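PDB 3LK5: geranylgeranyl pyrophosphate synthase, which probably catalyses transfer of allylic prenyl groups onto isopentenyl diphosphate, using magnesium as cofactor, to build longer isoprenoid diphosphates. Local coordinates for residues 246-251 with 341-346; 253-258 with 334-339; 287-292 with 327-332. All coordinates share one frame; numbering follows the deposited sequence. Where two conformers were deposited one is given.

Contact 1: 246-251 with 341-346; sequences GHDIGI and TESGLA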
# COMPACT_ATOMS: atom_id res chain seq x y z
N GLY A 246 -18.79 5.65 -17.00
CA GLY A 246 -18.29 5.53 -15.63
C GLY A 246 -18.11 6.91 -14.99
O GLY A 246 -18.29 7.07 -13.78
N HIS A 247 -17.67 7.88 -15.79
CA HIS A 247 -17.44 9.24 -15.27
C HIS A 247 -18.79 9.83 -14.78
O HIS A 247 -18.90 10.25 -13.61
CB HIS A 247 -16.83 10.14 -16.36
CG HIS A 247 -16.84 11.61 -16.03
ND1 HIS A 247 -17.92 12.44 -16.31
CD2 HIS A 247 -15.88 12.41 -15.51
CE1 HIS A 247 -17.64 13.67 -15.93
NE2 HIS A 247 -16.40 13.69 -15.45
N ASP A 248 -19.79 9.78 -15.65
CA ASP A 248 -21.12 10.35 -15.34
C ASP A 248 -21.86 9.59 -14.24
O ASP A 248 -22.30 10.19 -13.26
CB ASP A 248 -21.99 10.41 -16.59
CG ASP A 248 -21.48 11.41 -17.60
OD1 ASP A 248 -20.51 12.15 -17.34
OD2 ASP A 248 -22.07 11.45 -18.69
N ILE A 249 -21.96 8.27 -14.38
CA ILE A 249 -22.62 7.48 -13.35
C ILE A 249 -21.83 7.50 -12.02
O ILE A 249 -22.43 7.51 -10.94
CB ILE A 249 -22.91 6.02 -13.86
CG1 ILE A 249 -23.71 6.04 -15.18
CG2 ILE A 249 -23.63 5.19 -12.75
CD1 ILE A 249 -25.03 6.99 -15.15
N GLY A 250 -20.50 7.50 -12.08
CA GLY A 250 -19.71 7.51 -10.84
C GLY A 250 -19.90 8.79 -10.03
O GLY A 250 -19.97 8.74 -8.77
N ILE A 251 -19.94 9.93 -10.73
CA ILE A 251 -20.20 11.21 -10.03
C ILE A 251 -21.63 11.17 -9.44
O ILE A 251 -21.83 11.49 -8.27
CB ILE A 251 -19.99 12.45 -10.94
CG1 ILE A 251 -18.48 12.62 -11.26
CG2 ILE A 251 -20.54 13.76 -10.26
CD1 ILE A 251 -18.24 13.50 -12.47
N THR A 341 -27.21 10.92 -14.81
CA THR A 341 -27.72 9.59 -15.06
C THR A 341 -28.15 9.47 -16.54
O THR A 341 -27.78 8.54 -17.27
CB THR A 341 -28.85 9.20 -14.08
OG1 THR A 341 -28.32 9.21 -12.74
CG2 THR A 341 -29.34 7.79 -14.39
N GLU A 342 -28.87 10.48 -17.00
CA GLU A 342 -29.29 10.50 -18.39
C GLU A 342 -28.10 10.49 -19.39
O GLU A 342 -28.11 9.71 -20.38
CB GLU A 342 -30.22 11.71 -18.61
CG GLU A 342 -30.86 11.78 -19.98
CD GLU A 342 -31.70 13.05 -20.19
OE1 GLU A 342 -31.98 13.76 -19.18
OE2 GLU A 342 -32.07 13.34 -21.36
N SER A 343 -27.09 11.33 -19.15
CA SER A 343 -25.96 11.39 -20.07
C SER A 343 -25.08 10.13 -19.97
O SER A 343 -24.60 9.62 -21.00
CB SER A 343 -25.16 12.69 -19.84
OG SER A 343 -24.66 12.73 -18.51
N GLY A 344 -24.90 9.60 -18.76
CA GLY A 344 -24.12 8.34 -18.62
C GLY A 344 -24.76 7.20 -19.38
O GLY A 344 -24.09 6.48 -20.11
N LEU A 345 -26.07 7.03 -19.24
CA LEU A 345 -26.76 5.97 -19.96
C LEU A 345 -26.66 6.13 -21.48
O LEU A 345 -26.46 5.14 -22.20
CB LEU A 345 -28.23 5.90 -19.56
CG LEU A 345 -28.54 5.48 -18.13
CD1 LEU A 345 -30.04 5.59 -17.92
CD2 LEU A 345 -28.07 4.05 -17.91
N ALA A 346 -26.76 7.38 -21.94
CA ALA A 346 -26.71 7.69 -23.38
C ALA A 346 -25.40 7.24 -24.01
O ALA A 346 -25.37 6.78 -25.15
CB ALA A 346 -26.93 9.20 -23.65
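D248 and I249 meet G344 where helices 236-263 and 329-347 run antiparallel in the all-helical body of this prenyl synthase. The axes of segments 246-251 and 341-346 come within 7.9 Å at 151°, a close approach made possible by G344, which has no side chain on the face turned to the other helix. Its CA lies 3.6 Å from D248 CB and 3.8 Å from I249 CD1. I249 gets there through a bend at chi2 (-50°), which swings the end of its chain across to the other helix. There CD1 also rests 3.7 Å from T341 CA, meeting mainly the backbone of that turn. This is the core side of the helix pair: I249 is backed by I221 of helix 205-231 and by A365 and T369 of helix 355-369, so that three other helices meet at this isoleucine. T341 points its CB away from this interface, and its OG1 bonds to I337 O and T369 OG1. The polar part of the contact lies beside the glycine. D248 OD2 is 2.9 Å from S343 OG, whose single proton could go either to this carboxylate or to Q339 O in the preceding turn. The other carboxylate oxygen is engaged on its own helix: H247 ND1 donates to D248 OD1 over 2.8 Å (162°); the oxygen lies in the imidazole plane, and the N-H comes to the anti side of OD1, somewhat out of the carboxylate plane.

Contact 2: 253-258 with 334-339; sequences FQLRDD and EQRISQ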
# COMPACT_ATOMS: atom_id res chain seq x y z
N PHE A 253 -23.38 8.64 -8.56
CA PHE A 253 -23.39 7.73 -7.43
C PHE A 253 -22.89 8.41 -6.16
O PHE A 253 -23.50 8.25 -5.10
CB PHE A 253 -22.52 6.49 -7.78
CG PHE A 253 -22.18 5.62 -6.61
CD1 PHE A 253 -23.10 4.68 -6.13
CD2 PHE A 253 -20.92 5.71 -6.01
CE1 PHE A 253 -22.77 3.82 -5.06
CE2 PHE A 253 -20.58 4.86 -4.91
CZ PHE A 253 -21.52 3.93 -4.44
N GLN A 254 -21.79 9.17 -6.23
CA GLN A 254 -21.29 9.85 -5.03
C GLN A 254 -22.30 10.90 -4.55
O GLN A 254 -22.52 11.05 -3.35
CB GLN A 254 -19.98 10.58 -5.28
CG GLN A 254 -19.41 11.14 -3.95
CD GLN A 254 -19.23 10.06 -2.94
OE1 GLN A 254 -18.61 9.04 -3.24
NE2 GLN A 254 -19.78 10.23 -1.74
N LEU A 255 -22.87 11.61 -5.51
CA LEU A 255 -23.93 12.62 -5.13
C LEU A 255 -25.11 11.97 -4.42
O LEU A 255 -25.59 12.51 -3.41
CB LEU A 255 -24.41 13.41 -6.33
CG LEU A 255 -23.36 14.30 -7.05
CD1 LEU A 255 -24.03 14.91 -8.29
CD2 LEU A 255 -22.80 15.39 -6.12
N ARG A 256 -25.55 10.82 -4.92
CA ARG A 256 -26.63 10.06 -4.24
C ARG A 256 -26.18 9.65 -2.84
O ARG A 256 -26.96 9.73 -1.87
CB ARG A 256 -27.05 8.81 -5.04
CG ARG A 256 -28.11 7.92 -4.32
CD ARG A 256 -29.41 8.72 -3.96
NE ARG A 256 -30.07 9.16 -5.19
CZ ARG A 256 -30.90 10.20 -5.30
NH1 ARG A 256 -31.19 10.96 -4.25
NH2 ARG A 256 -31.42 10.48 -6.50
N ASP A 257 -24.94 9.18 -2.74
CA ASP A 257 -24.39 8.76 -1.45
C ASP A 257 -24.31 9.95 -0.45
O ASP A 257 -24.57 9.77 0.76
CB ASP A 257 -23.00 8.11 -1.65
CG ASP A 257 -23.09 6.59 -1.94
OD1 ASP A 257 -24.21 6.05 -2.11
OD2 ASP A 257 -22.03 5.93 -2.00
N ASP A 258 -23.96 11.14 -0.95
CA ASP A 258 -23.97 12.35 -0.13
C ASP A 258 -25.39 12.66 0.38
O ASP A 258 -25.56 12.96 1.55
CB ASP A 258 -23.46 13.56 -0.89
CG ASP A 258 -22.02 13.43 -1.37
OD1 ASP A 258 -21.23 12.61 -0.84
OD2 ASP A 258 -21.69 14.18 -2.29
N GLU A 334 -30.12 16.83 -6.66
CA GLU A 334 -31.00 15.87 -7.33
C GLU A 334 -31.06 16.14 -8.85
O GLU A 334 -31.02 15.20 -9.64
CB GLU A 334 -32.40 15.83 -6.69
CG GLU A 334 -32.44 15.25 -5.25
CD GLU A 334 -32.64 13.73 -5.20
OE1 GLU A 334 -32.60 13.09 -6.29
OE2 GLU A 334 -32.85 13.16 -4.09
N GLN A 335 -31.12 17.41 -9.25
CA GLN A 335 -31.07 17.76 -10.68
C GLN A 335 -29.77 17.31 -11.34
O GLN A 335 -29.78 16.81 -12.47
CB GLN A 335 -31.32 19.28 -10.90
CG GLN A 335 -32.81 19.69 -10.67
CD GLN A 335 -33.03 21.20 -10.29
OE1 GLN A 335 -34.13 21.57 -9.82
NE2 GLN A 335 -31.99 22.03 -10.48
N ARG A 336 -28.65 17.51 -10.67
CA ARG A 336 -27.35 17.06 -11.21
C ARG A 336 -27.34 15.54 -11.38
O ARG A 336 -26.86 15.03 -12.39
CB ARG A 336 -26.23 17.43 -10.25
CG ARG A 336 -25.85 18.89 -10.27
CD ARG A 336 -24.57 19.04 -9.49
NE ARG A 336 -24.18 20.43 -9.28
CZ ARG A 336 -22.92 20.79 -9.10
NH1 ARG A 336 -21.93 19.88 -9.10
NH2 ARG A 336 -22.64 22.08 -8.91
N ILE A 337 -27.89 14.82 -10.40
CA ILE A 337 -27.94 13.33 -10.45
C ILE A 337 -28.75 12.91 -11.68
O ILE A 337 -28.35 12.04 -12.47
CB ILE A 337 -28.52 12.75 -9.12
CG1 ILE A 337 -27.56 12.99 -7.94
CG2 ILE A 337 -28.88 11.23 -9.23
CD1 ILE A 337 -28.19 12.68 -6.59
N SER A 338 -29.90 13.56 -11.87
CA SER A 338 -30.77 13.25 -13.00
C SER A 338 -30.06 13.45 -14.33
O SER A 338 -30.12 12.58 -15.22
CB SER A 338 -32.04 14.12 -12.92
OG SER A 338 -32.88 13.60 -11.91
N GLN A 339 -29.40 14.61 -14.48
CA GLN A 339 -28.69 15.00 -15.69
C GLN A 339 -27.58 13.99 -16.00
O GLN A 339 -27.42 13.53 -17.15
CB GLN A 339 -28.00 16.35 -15.47
CG GLN A 339 -28.83 17.61 -15.57
CD GLN A 339 -27.94 18.86 -15.47
OE1 GLN A 339 -27.55 19.29 -14.37
NE2 GLN A 339 -27.60 19.43 -16.62
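R256 sends CG anti to its own backbone N (chi1 176°) and then folds at chi2 and chi3, while E334 bends at chi2, and these turns bring the guanidinium and the carboxylate together although neither CB points across. The resulting salt bridge is end-on and two-pronged: R256 NH1 reaches E334 OE2 at 2.8 Å, nearly straight at 166°, and R256 NH2 reaches E334 OE1 at 2.9 Å. Both oxygens lie in or near the guanidinium plane, but the two flat groups are twisted 48° apart, so that OE2 is met from above the carboxylate plane. E334 was modelled in two conformers, and the bridge describes one of them. The arginine is steadied from two further directions. I337 CD1 sits 3.8 Å above the centre of one guanidinium face, and NE bonds to the backbone O of T369 in helix 355-369.

Next to the charged pair the contact turns apolar. L255 and I337 lie alongside each other, running in opposing senses, with CB of L255 3.6 Å from CG1 of I337, and L255 CD1 lies 3.9 Å from R336 CB. The extended R336 chain carries its head away to a salt bridge with D209. Leucine and isoleucine buried between antiparallel helices, with an ion pair along one margin, make up ordinary helix-helix packing of the all-alpha prenyl synthase fold, the side chain of L255 lying about 12 Å from that of magnesium-binding D194, although this chain holds no metal here.

Contact 3: 287-292 with 327-332; sequences ALALQR and TGAEEE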
# COMPACT_ATOMS: atom_id res chain seq x y z
N ALA A 287 -21.32 22.39 0.08
CA ALA A 287 -20.79 23.60 -0.55
C ALA A 287 -21.90 24.47 -1.14
O ALA A 287 -21.93 25.70 -0.95
CB ALA A 287 -19.75 23.24 -1.62
N LEU A 288 -22.82 23.83 -1.86
CA LEU A 288 -23.98 24.50 -2.41
C LEU A 288 -24.91 25.03 -1.29
O LEU A 288 -25.46 26.14 -1.44
CB LEU A 288 -24.75 23.59 -3.37
CG LEU A 288 -24.07 23.18 -4.71
CD1 LEU A 288 -24.89 22.05 -5.38
CD2 LEU A 288 -23.94 24.37 -5.66
N ALA A 289 -25.07 24.29 -0.19
CA ALA A 289 -25.91 24.79 0.92
C ALA A 289 -25.35 26.08 1.52
O ALA A 289 -26.12 26.98 1.89
CB ALA A 289 -26.09 23.73 2.01
N LEU A 290 -24.02 26.17 1.61
CA LEU A 290 -23.38 27.35 2.19
C LEU A 290 -23.42 28.51 1.22
O LEU A 290 -23.75 29.63 1.61
CB LEU A 290 -21.96 27.06 2.67
CG LEU A 290 -21.89 26.15 3.90
CD1 LEU A 290 -20.44 25.61 4.11
CD2 LEU A 290 -22.40 26.89 5.14
N GLN A 291 -23.14 28.23 -0.05
CA GLN A 291 -23.29 29.23 -1.12
C GLN A 291 -24.67 29.92 -1.05
O GLN A 291 -24.81 31.15 -1.08
CB GLN A 291 -23.17 28.49 -2.45
CG GLN A 291 -22.80 29.28 -3.67
CD GLN A 291 -22.13 28.40 -4.72
OE1 GLN A 291 -20.95 28.04 -4.58
NE2 GLN A 291 -22.86 28.06 -5.78
N ARG A 292 -25.71 29.09 -0.96
CA ARG A 292 -27.07 29.60 -0.92
C ARG A 292 -27.44 30.26 0.40
O ARG A 292 -28.07 31.33 0.40
CB ARG A 292 -28.03 28.44 -1.19
CG ARG A 292 -27.92 27.86 -2.55
CD ARG A 292 -28.74 26.58 -2.59
NE ARG A 292 -29.02 26.27 -3.97
CZ ARG A 292 -30.10 26.70 -4.61
NH1 ARG A 292 -31.02 27.40 -3.97
NH2 ARG A 292 -30.27 26.38 -5.87
N THR A 327 -32.21 25.58 2.22
CA THR A 327 -31.44 26.34 1.23
C THR A 327 -31.85 26.03 -0.22
O THR A 327 -31.60 26.82 -1.13
CB THR A 327 -29.92 26.10 1.33
OG1 THR A 327 -29.64 24.75 0.97
CG2 THR A 327 -29.34 26.41 2.74
N GLY A 328 -32.50 24.89 -0.45
CA GLY A 328 -32.75 24.44 -1.82
C GLY A 328 -31.61 23.61 -2.45
O GLY A 328 -31.74 23.15 -3.60
N ALA A 329 -30.52 23.42 -1.72
CA ALA A 329 -29.36 22.72 -2.27
C ALA A 329 -29.69 21.26 -2.60
O ALA A 329 -29.16 20.73 -3.57
CB ALA A 329 -28.15 22.80 -1.34
N GLU A 330 -30.55 20.61 -1.81
CA GLU A 330 -30.89 19.20 -2.07
C GLU A 330 -31.49 19.01 -3.48
O GLU A 330 -31.07 18.12 -4.26
CB GLU A 330 -31.79 18.64 -0.96
CG GLU A 330 -32.25 17.18 -1.20
CD GLU A 330 -33.17 16.69 -0.13
OE1 GLU A 330 -33.82 17.54 0.57
OE2 GLU A 330 -33.29 15.46 0.02
N GLU A 331 -32.45 19.86 -3.85
CA GLU A 331 -32.97 19.81 -5.21
C GLU A 331 -31.94 20.09 -6.29
O GLU A 331 -32.01 19.50 -7.35
CB GLU A 331 -34.26 20.69 -5.39
CG GLU A 331 -34.58 21.67 -4.28
CD GLU A 331 -35.08 21.04 -3.00
OE1 GLU A 331 -36.05 20.24 -3.04
OE2 GLU A 331 -34.51 21.36 -1.93
N GLU A 332 -31.00 21.01 -6.05
CA GLU A 332 -29.95 21.24 -7.02
C GLU A 332 -29.07 19.97 -7.21
O GLU A 332 -28.70 19.61 -8.32
CB GLU A 332 -29.08 22.44 -6.58
CG GLU A 332 -28.07 22.88 -7.62
CD GLU A 332 -27.38 24.24 -7.30
OE1 GLU A 332 -27.70 24.89 -6.26
OE2 GLU A 332 -26.52 24.65 -8.11
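A289 and A329 bring their CA atoms within 5.1 Å, helix 284-296 lying against the start of helix 329-347 just after G328, which takes a positive phi (87°). The two small side chains permit this: CB of A329 packs 3.6 Å from the backbone N of A289. Beside them, T327 CG2 lies 3.4 Å from A289 O. The connection between helices 314-326 and 329-347 contains an ST turn, T327 OG1 accepting from A329 N at 3.1 Å while also bonding to I324 O, and G328 takes the N-cap position. R292 spans this junction with an extended chain. Its NE and NH2 grip E332 side-on, both converging at 3.0 Å on the same atom, OE1. That oxygen lies in the guanidinium plane, whereas the carboxylate itself is turned 78° from it. NH1 bonds to the backbone O of T327, 3.0 Å away, within the carbonyl plane but at a bent N-H angle; Q296 NE2 supplies a second donor to that oxygen. One guanidinium face lies over the peptide of G328. L288 lies roughly perpendicular to E332, its CD2 3.6 Å from OE2, so the glutamate meets leucine methyls as well as the arginine.

Contacts 1 and 2 are successive stations along one antiparallel pair, helices 236-263 and 329-347, with centres 10 Å apart; contact 3 shares helix 329-347 but sets its first turn, and the residues just before it, against helix 284-296. Contact 1 is the more buried, and a glycine lets its helices close up beside a carboxylate partnered by a histidine and a serine. In contact 2 larger aliphatic side chains space the segments further apart, and an arginine-glutamate pair occupies the less buried margin. Contact 3, farthest from the chain's centre, pairs small alanines with another such ion pair, here gripped side-on and joined by a backbone carbonyl. R336 NH2 touches L288 CD2, connecting contacts 2 and 3.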